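Local coordinates for nuclease (Salmonella phage SETP3, PDB 4QBN), which probably binds nucleic acid and cleaves its phosphodiester bonds with the aid of magnesium, as a stand-alone virus-type replication-repair (VRR-NUC) nuclease domain, at residues Q8-A11 and K12-E16; H61-R64 and E65-R68; E67-K71 and R72-V76. All blocks are in the same frame, centred on the assembly; numbering follows the deposited sequence.

Contact 1: Q8-A11 and K12-E16; sequences QKYA and KERFE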
loop_
_atom_site.group_PDB
_atom_site.type_symbol
_atom_site.label_atom_id
_atom_site.label_comp_id
_atom_site.label_asym_id
_atom_site.label_seq_id
_atom_site.Cartn_x
_atom_site.Cartn_y
_atom_site.Cartn_z
ATOM N N GLN A 8 -3.200 -4.004 -17.412
ATOM C CA GLN A 8 -3.140 -4.339 -15.996
ATOM C C GLN A 8 -2.855 -5.837 -15.773
ATOM O O GLN A 8 -2.096 -6.229 -14.862
ATOM C CB GLN A 8 -4.455 -3.948 -15.327
ATOM C CG GLN A 8 -4.433 -4.145 -13.860
ATOM C CD GLN A 8 -5.661 -3.504 -13.241
ATOM O OE1 GLN A 8 -6.474 -4.181 -12.592
ATOM N NE2 GLN A 8 -5.827 -2.193 -13.476
ATOM N N LYS A 9 -3.480 -6.679 -16.580
ATOM C CA LYS A 9 -3.245 -8.104 -16.442
ATOM C C LYS A 9 -1.804 -8.475 -16.783
ATOM O O LYS A 9 -1.213 -9.361 -16.165
ATOM C CB LYS A 9 -4.192 -8.869 -17.326
ATOM C CG LYS A 9 -3.980 -10.377 -17.356
ATOM C CD LYS A 9 -5.127 -11.019 -18.174
ATOM C CE LYS A 9 -4.663 -12.126 -19.129
ATOM N NZ LYS A 9 -4.299 -13.404 -18.444
ATOM N N TYR A 10 -1.244 -7.832 -17.794
ATOM C CA TYR A 10 0.143 -8.137 -18.180
ATOM C C TYR A 10 1.090 -7.723 -17.095
ATOM O O TYR A 10 2.063 -8.434 -16.746
ATOM C CB TYR A 10 0.478 -7.380 -19.458
ATOM C CG TYR A 10 1.876 -7.559 -19.936
ATOM C CD1 TYR A 10 2.279 -8.739 -20.530
ATOM C CD2 TYR A 10 2.788 -6.521 -19.831
ATOM C CE1 TYR A 10 3.556 -8.891 -21.019
ATOM C CE2 TYR A 10 4.094 -6.661 -20.320
ATOM C CZ TYR A 10 4.458 -7.837 -20.893
ATOM O OH TYR A 10 5.752 -7.963 -21.372
ATOM N N ALA A 11 0.821 -6.545 -16.543
ATOM C CA ALA A 11 1.656 -6.051 -15.479
ATOM C C ALA A 11 1.580 -7.044 -14.299
ATOM O O ALA A 11 2.597 -7.409 -13.658
ATOM C CB ALA A 11 1.214 -4.619 -15.033
ATOM N N LYS A 12 0.374 -7.451 -13.969
ATOM C CA LYS A 12 0.224 -8.367 -12.842
ATOM C C LYS A 12 1.038 -9.613 -13.078
ATOM O O LYS A 12 1.744 -10.078 -12.192
ATOM C CB LYS A 12 -1.267 -8.726 -12.637
ATOM C CG LYS A 12 -1.504 -9.815 -11.597
ATOM C CD LYS A 12 -3.020 -9.898 -11.284
ATOM C CE LYS A 12 -3.325 -10.858 -10.173
ATOM N NZ LYS A 12 -3.022 -12.223 -10.629
ATOM N N GLU A 13 0.948 -10.176 -14.285
ATOM C CA GLU A 13 1.711 -11.392 -14.615
ATOM C C GLU A 13 3.232 -11.250 -14.580
ATOM O O GLU A 13 3.955 -12.132 -14.088
ATOM C CB GLU A 13 1.259 -11.908 -15.994
ATOM C CG GLU A 13 -0.207 -12.413 -15.972
ATOM C CD GLU A 13 -0.759 -12.775 -17.346
ATOM O OE1 GLU A 13 -0.280 -12.208 -18.376
ATOM O OE2 GLU A 13 -1.705 -13.607 -17.389
ATOM N N ARG A 14 3.728 -10.137 -15.105
ATOM C CA ARG A 14 5.169 -9.846 -15.050
ATOM C C ARG A 14 5.662 -9.705 -13.619
ATOM O O ARG A 14 6.729 -10.214 -13.285
ATOM C CB ARG A 14 5.481 -8.563 -15.810
ATOM C CG ARG A 14 5.231 -8.686 -17.330
ATOM C CD ARG A 14 6.454 -9.156 -18.183
ATOM N NE ARG A 14 7.797 -9.145 -17.547
ATOM C CZ ARG A 14 8.849 -8.390 -17.916
ATOM N NH1 ARG A 14 8.758 -7.522 -18.916
ATOM N NH2 ARG A 14 10.013 -8.506 -17.276
ATOM N N PHE A 15 4.913 -9.011 -12.765
ATOM C CA PHE A 15 5.330 -8.853 -11.378
ATOM C C PHE A 15 5.250 -10.152 -10.614
ATOM O O PHE A 15 6.091 -10.437 -9.768
ATOM C CB PHE A 15 4.442 -7.825 -10.672
ATOM C CG PHE A 15 4.547 -6.440 -11.267
ATOM C CD1 PHE A 15 5.750 -5.989 -11.764
ATOM C CD2 PHE A 15 3.421 -5.586 -11.301
ATOM C CE1 PHE A 15 5.859 -4.676 -12.286
ATOM C CE2 PHE A 15 3.522 -4.291 -11.840
ATOM C CZ PHE A 15 4.749 -3.856 -12.335
ATOM N N GLU A 16 4.212 -10.934 -10.862
ATOM C CA GLU A 16 4.126 -12.219 -10.173
ATOM C C GLU A 16 5.255 -13.169 -10.596
ATOM O O GLU A 16 5.722 -13.969 -9.777
ATOM C CB GLU A 16 2.754 -12.852 -10.392
ATOM C CG GLU A 16 1.650 -12.147 -9.593
ATOM C CD GLU A 16 0.261 -12.690 -9.927
ATOM O OE1 GLU A 16 0.160 -13.415 -10.939
ATOM O OE2 GLU A 16 -0.721 -12.424 -9.174
#
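Tyr10 and Arg14 lie side by side on helix 3-17, one turn apart and pointing the same way. The aliphatic part of the arginine does the touching: CG of Arg14 sits over one face of the Tyr10 ring, 3.8 Å from its centroid and displaced toward the rim, a CH-pi contact. The bend of Arg14 at chi2 (-91°) brings its CD to 3.5 Å from Tyr10 OH, and a second bend at chi3 turns the guanidinium away from the ring face. Its plane stands 76° from that of the phenol, with the hydroxyl at its edge. Both polar ends are directed to Asp86 of helix 82-92, whose OD1 accepts a hydrogen bond from Tyr10 OH and forms a salt bridge with Arg14 NH1.

On another side of the helix, Lys9 approaches Glu13 obliquely. Its chain is bent at chi3 and chi4 and forms a salt bridge, Lys9 NZ lying 2.8 Å from Glu13 OE2, above the carboxylate plane. Lys12 repeats the i to i+4 salt bridge, its NZ 2.7 Å from OE2 of Glu16, on the syn side but tilted out of the plane.

On the inner side, Ala11 CB meets Phe15 CE2 at 4.0 Å, and the carbonyl oxygen of Ala11 lies under one face of the Phe15 ring. The same oxygen accepts the backbone N-H of Phe15, while Val22, Val38 and Ile89 pack round the phenylalanine.

The chemistry is that of an amphipathic helix: the Lys9-Glu13 pair lies on the exposed side, Lys12-Glu16 beside strand 21-27, apolar groups press on the sheet and helix 82-92, and one shared carboxylate fixes the Tyr10-Arg14 pair, probably keeping the guanidinium charge balanced where the two helices meet.

Contact 2: H61-R64 and E65-R68; sequences HQLR and EHER. With SO4 (sulfate ion), chain C.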
loop_
_atom_site.group_PDB
_atom_site.type_symbol
_atom_site.label_atom_id
_atom_site.label_comp_id
_atom_site.label_asym_id
_atom_site.label_seq_id
_atom_site.Cartn_x
_atom_site.Cartn_y
_atom_site.Cartn_z
ATOM N N HIS A 61 -6.866 14.499 -9.253
ATOM C CA HIS A 61 -6.748 14.028 -7.869
ATOM C C HIS A 61 -5.752 12.918 -7.769
ATOM O O HIS A 61 -5.083 12.705 -6.707
ATOM C CB HIS A 61 -8.103 13.577 -7.316
ATOM C CG HIS A 61 -8.642 12.355 -7.974
ATOM N ND1 HIS A 61 -9.114 12.360 -9.271
ATOM C CD2 HIS A 61 -8.807 11.083 -7.511
ATOM C CE1 HIS A 61 -9.586 11.158 -9.573
ATOM N NE2 HIS A 61 -9.407 10.366 -8.524
ATOM N N GLN A 62 -5.633 12.177 -8.861
ATOM C CA GLN A 62 -4.642 11.094 -8.861
ATOM C C GLN A 62 -3.245 11.698 -8.856
ATOM O O GLN A 62 -2.332 11.230 -8.141
ATOM C CB GLN A 62 -4.854 10.180 -10.067
ATOM C CG GLN A 62 -6.094 9.343 -9.948
ATOM C CD GLN A 62 -6.543 8.715 -11.244
ATOM O OE1 GLN A 62 -6.128 9.107 -12.344
ATOM N NE2 GLN A 62 -7.385 7.689 -11.123
ATOM N N LEU A 63 -3.027 12.693 -9.711
ATOM C CA LEU A 63 -1.688 13.282 -9.770
ATOM C C LEU A 63 -1.253 13.860 -8.409
ATOM O O LEU A 63 -0.078 13.769 -8.061
ATOM C CB LEU A 63 -1.596 14.384 -10.855
ATOM C CG LEU A 63 -1.601 13.835 -12.298
ATOM C CD1 LEU A 63 -1.650 14.942 -13.362
ATOM C CD2 LEU A 63 -0.385 12.897 -12.538
ATOM N N ARG A 64 -2.172 14.527 -7.697
ATOM C CA ARG A 64 -1.787 15.128 -6.412
ATOM C C ARG A 64 -1.492 14.028 -5.452
ATOM O O ARG A 64 -0.519 14.138 -4.691
ATOM C CB ARG A 64 -2.850 16.122 -5.831
ATOM C CG ARG A 64 -4.271 15.613 -5.661
ATOM C CD ARG A 64 -5.239 16.684 -4.974
ATOM N NE ARG A 64 -6.637 16.224 -4.842
ATOM C CZ ARG A 64 -7.374 16.273 -3.734
ATOM N NH1 ARG A 64 -6.900 16.772 -2.612
ATOM N NH2 ARG A 64 -8.601 15.810 -3.750
ATOM N N GLU A 65 -2.289 12.952 -5.491
ATOM C CA GLU A 65 -1.999 11.804 -4.591
ATOM C C GLU A 65 -0.618 11.171 -4.907
ATOM O O GLU A 65 0.205 10.896 -4.003
ATOM C CB GLU A 65 -3.120 10.761 -4.716
ATOM C CG GLU A 65 -2.958 9.577 -3.721
ATOM C CD GLU A 65 -3.373 9.942 -2.271
ATOM O OE1 GLU A 65 -3.663 11.144 -1.988
ATOM O OE2 GLU A 65 -3.488 9.007 -1.409
ATOM N N HIS A 66 -0.290 11.023 -6.188
ATOM C CA HIS A 66 1.055 10.468 -6.521
ATOM C C HIS A 66 2.130 11.365 -5.978
ATOM O O HIS A 66 3.173 10.915 -5.484
ATOM C CB HIS A 66 1.249 10.379 -8.051
ATOM C CG HIS A 66 0.285 9.469 -8.714
ATOM N ND1 HIS A 66 0.163 9.399 -10.091
ATOM C CD2 HIS A 66 -0.622 8.606 -8.198
ATOM C CE1 HIS A 66 -0.786 8.524 -10.391
ATOM N NE2 HIS A 66 -1.272 8.019 -9.266
ATOM N N GLU A 67 1.908 12.668 -6.060
ATOM C CA GLU A 67 2.980 13.538 -5.559
ATOM C C GLU A 67 3.096 13.513 -4.028
ATOM O O GLU A 67 4.187 13.687 -3.529
ATOM C CB GLU A 67 2.916 14.951 -6.117
ATOM C CG GLU A 67 3.552 15.068 -7.567
ATOM C CD GLU A 67 5.094 14.788 -7.696
ATOM O OE1 GLU A 67 5.895 15.733 -7.676
ATOM O OE2 GLU A 67 5.514 13.655 -7.906
ATOM N N ARG A 68 1.988 13.367 -3.286
ATOM C CA ARG A 68 2.051 13.206 -1.821
ATOM C C ARG A 68 2.882 11.982 -1.456
ATOM O O ARG A 68 3.650 11.986 -0.447
ATOM C CB ARG A 68 0.638 13.022 -1.210
ATOM C CG ARG A 68 -0.289 14.217 -1.376
ATOM C CD ARG A 68 -1.606 13.966 -0.567
ATOM N NE ARG A 68 -2.564 15.065 -0.740
ATOM C CZ ARG A 68 -3.638 15.009 -1.538
ATOM N NH1 ARG A 68 -3.943 13.892 -2.234
ATOM N NH2 ARG A 68 -4.410 16.066 -1.630
HETATM S S SO4 C . -10.105 6.590 -8.582
HETATM O O1 SO4 C . -11.151 7.367 -9.266
HETATM O O2 SO4 C . -10.566 6.362 -7.206
HETATM O O3 SO4 C . -9.865 5.330 -9.283
HETATM O O4 SO4 C . -8.850 7.327 -8.584
HETATM O O HOH W 1 -6.161 13.404 -4.353
#
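His66 turns one face of its imidazole onto the carbonyl oxygen of Gln62, which lies 3.1 Å above the ring plane, and the same oxygen accepts the backbone N-H of His66 at 2.8 Å. This is one of four successive i to i+4 backbone bonds that run from Glu65 N to His61 O through to Arg68 N to Arg64 O.

Charged groups gather on another side of the helix. Arg64 and Arg68 extend side by side with their guanidinium planes 72° apart; the very short separation of their ends is doubtful, and the placement of the exposed Arg64 tip should be read with caution. Arg68 NH1 forms a salt bridge with Glu65 OE1 at 2.8 Å, nearly along its C-O axis, which probably balances the charge of Arg68. The other oxygen of that glutamate accepts from Tyr27 OH of the same chain and forms a salt bridge with Arg23 NE of the second subunit. A water donates to His61 O and accepts from Arg68 NH1, bridging the two.

A bound sulfate, probably from the crystallisation liquor, joins His61 and Gln62. Its O4 accepts from His61 NE2 at 3.1 Å and from Gln62 NE2 at 3.0 Å, while Gly32 N binds the same ion; Gln62 OE1 accepts from Asp59 N. The rotamer of His61 (chi1 67°) sets its imidazole alongside the Gln62 chain, whose CG lies over one ring face.

The arrangement belongs to the connecting helix of a beta-alpha-beta unit, strand 44-50, helix 60-71 and strand 75-79, with His66 directed at the two parallel strands.

Contact 3: E67-K71 and R72-V76; sequences ERFRK and RGANV. With SO4 (sulfate ion), chain E.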
loop_
_atom_site.group_PDB
_atom_site.type_symbol
_atom_site.label_atom_id
_atom_site.label_comp_id
_atom_site.label_asym_id
_atom_site.label_seq_id
_atom_site.Cartn_x
_atom_site.Cartn_y
_atom_site.Cartn_z
ATOM N N GLU A 67 1.908 12.668 -6.060
ATOM C CA GLU A 67 2.980 13.538 -5.559
ATOM C C GLU A 67 3.096 13.513 -4.028
ATOM O O GLU A 67 4.187 13.687 -3.529
ATOM C CB GLU A 67 2.916 14.951 -6.117
ATOM C CG GLU A 67 3.552 15.068 -7.567
ATOM C CD GLU A 67 5.094 14.788 -7.696
ATOM O OE1 GLU A 67 5.895 15.733 -7.676
ATOM O OE2 GLU A 67 5.514 13.655 -7.906
ATOM N N ARG A 68 1.988 13.367 -3.286
ATOM C CA ARG A 68 2.051 13.206 -1.821
ATOM C C ARG A 68 2.882 11.982 -1.456
ATOM O O ARG A 68 3.650 11.986 -0.447
ATOM C CB ARG A 68 0.638 13.022 -1.210
ATOM C CG ARG A 68 -0.289 14.217 -1.376
ATOM C CD ARG A 68 -1.606 13.966 -0.567
ATOM N NE ARG A 68 -2.564 15.065 -0.740
ATOM C CZ ARG A 68 -3.638 15.009 -1.538
ATOM N NH1 ARG A 68 -3.943 13.892 -2.234
ATOM N NH2 ARG A 68 -4.410 16.066 -1.630
ATOM N N PHE A 69 2.716 10.920 -2.236
ATOM C CA PHE A 69 3.486 9.696 -2.024
ATOM C C PHE A 69 4.967 9.951 -2.352
ATOM O O PHE A 69 5.867 9.564 -1.571
ATOM C CB PHE A 69 2.990 8.562 -2.943
ATOM C CG PHE A 69 1.829 7.743 -2.369
ATOM C CD1 PHE A 69 0.715 8.361 -1.802
ATOM C CD2 PHE A 69 1.843 6.347 -2.493
ATOM C CE1 PHE A 69 -0.360 7.568 -1.321
ATOM C CE2 PHE A 69 0.794 5.588 -2.017
ATOM C CZ PHE A 69 -0.317 6.207 -1.431
ATOM N N ARG A 70 5.229 10.532 -3.502
ATOM C CA ARG A 70 6.633 10.637 -3.948
ATOM C C ARG A 70 7.439 11.640 -3.107
ATOM O O ARG A 70 8.662 11.459 -2.926
ATOM C CB ARG A 70 6.715 10.995 -5.416
ATOM C CG ARG A 70 6.208 9.936 -6.388
ATOM C CD ARG A 70 6.747 10.322 -7.718
ATOM N NE ARG A 70 6.088 9.536 -8.772
ATOM C CZ ARG A 70 5.117 9.981 -9.547
ATOM N NH1 ARG A 70 4.705 11.267 -9.464
ATOM N NH2 ARG A 70 4.580 9.143 -10.434
ATOM N N LYS A 71 6.781 12.698 -2.608
ATOM C CA LYS A 71 7.439 13.678 -1.688
ATOM C C LYS A 71 8.053 12.994 -0.475
ATOM O O LYS A 71 9.110 13.413 0.026
ATOM C CB LYS A 71 6.421 14.701 -1.170
ATOM C CG LYS A 71 5.953 15.680 -2.201
ATOM C CD LYS A 71 4.749 16.520 -1.691
ATOM C CE LYS A 71 4.457 17.698 -2.612
ATOM N NZ LYS A 71 3.396 18.577 -2.039
ATOM N N ARG A 72 7.416 11.919 -0.036
ATOM C CA ARG A 72 7.891 11.091 1.075
ATOM C C ARG A 72 8.777 9.972 0.662
ATOM O O ARG A 72 9.152 9.149 1.484
ATOM C CB ARG A 72 6.671 10.529 1.865
ATOM C CG ARG A 72 5.936 11.773 2.568
ATOM C CD ARG A 72 4.518 11.454 3.018
ATOM N NE ARG A 72 3.942 12.515 3.794
ATOM C CZ ARG A 72 3.245 13.506 3.277
ATOM N NH1 ARG A 72 3.065 13.556 1.984
ATOM N NH2 ARG A 72 2.708 14.419 4.055
ATOM N N GLY A 73 9.053 9.848 -0.631
ATOM C CA GLY A 73 10.045 8.868 -1.066
ATOM C C GLY A 73 9.483 7.575 -1.598
ATOM O O GLY A 73 10.215 6.602 -1.883
ATOM N N ALA A 74 8.160 7.505 -1.718
ATOM C CA ALA A 74 7.578 6.217 -2.162
ATOM C C ALA A 74 7.702 6.036 -3.685
ATOM O O ALA A 74 7.881 7.022 -4.404
ATOM C CB ALA A 74 6.060 6.136 -1.726
ATOM N N ASN A 75 7.620 4.791 -4.180
ATOM C CA ASN A 75 7.772 4.493 -5.618
ATOM C C ASN A 75 6.409 4.467 -6.255
ATOM O O ASN A 75 5.609 3.612 -5.924
ATOM C CB ASN A 75 8.382 3.076 -5.786
ATOM C CG ASN A 75 9.790 2.981 -5.217
ATOM O OD1 ASN A 75 10.599 3.829 -5.541
ATOM N ND2 ASN A 75 10.080 1.975 -4.346
ATOM N N VAL A 76 6.113 5.402 -7.171
ATOM C CA VAL A 76 4.790 5.406 -7.789
ATOM C C VAL A 76 5.025 5.547 -9.275
ATOM O O VAL A 76 5.718 6.477 -9.708
ATOM C CB VAL A 76 3.987 6.626 -7.325
ATOM C CG1 VAL A 76 2.668 6.629 -8.029
ATOM C CG2 VAL A 76 3.834 6.608 -5.776
HETATM S S SO4 E . 1.476 16.945 1.447
HETATM O O1 SO4 E . 0.636 17.900 0.718
HETATM O O2 SO4 E . 0.806 15.648 1.588
HETATM O O3 SO4 E . 2.752 16.819 0.742
HETATM O O4 SO4 E . 1.726 17.438 2.797
HETATM O O HOH W 2 8.248 7.233 -7.741
#
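The guanidinium of Arg70 has Val76 O, a water and the carboxylate of Glu67 at its edge, all in its plane. It ties helix 60-71 to strand 75-79 of the beta-alpha-beta unit, across the Schellman motif that closes the helix. Arg70 NE and NH2 grip Val76 O side-on, at 3.2 and 3.0 Å, both from the same face of the carbonyl plane, and Arg70 NH1 makes a salt bridge with Glu67 OE2. The guanidinium of Arg72 likewise works by its edge: Arg72 NH1 donates to Arg68 O at 3.0 Å and to O2 of a second sulfate, probably also from the crystallisation liquor, at 3.1 Å, while NH2 adds two weak bonds to this ion. Lys71 NZ reaches another of its oxygens weakly. NE of Arg72 is bonded to Gly19 O of the second subunit, so the side chain spans helix end, anion and dimer interface.

In the Schellman motif Ala74 N donates to Phe69 O at 3.1 Å and Gly73 N to Arg70 O at 2.8 Å; Gly73, with phi 100°, leaves the helical conformation and reverses the chain.

On the buried side of the helix end, Phe69 and Val76 cross at about a right angle, and the Phe69 ring meets Phe47 edge-to-face. With Val76 CG2 set anti to its carbonyl carbon, that methyl is directed at the phenylalanine, and its closest approach is to Phe69 CB, at 3.5 Å.

Along the chain the contacts come in the order 1, 2, 3. Contact 1 lies on helix 3-17, contact 2 on helix 60-71, and contact 3 runs from the end of that helix into strand 75-79. Contacts 2 and 3 share Glu67 and Arg68, with centres about 9 Å apart; His66 packs on Val76. Contact 1 is on the opposite side of the chain's centre, its centre about 23 Å from that of contact 2 and 22 Å from that of contact 3. Helix 3-17 packs on strands 21-27 and 36-40, helix 60-71 on strands 44-50 and 75-79. Contacts 2 and 3 also touch the second subunit, so the end of helix 60-71 and the turn after it take part in the dimer interface.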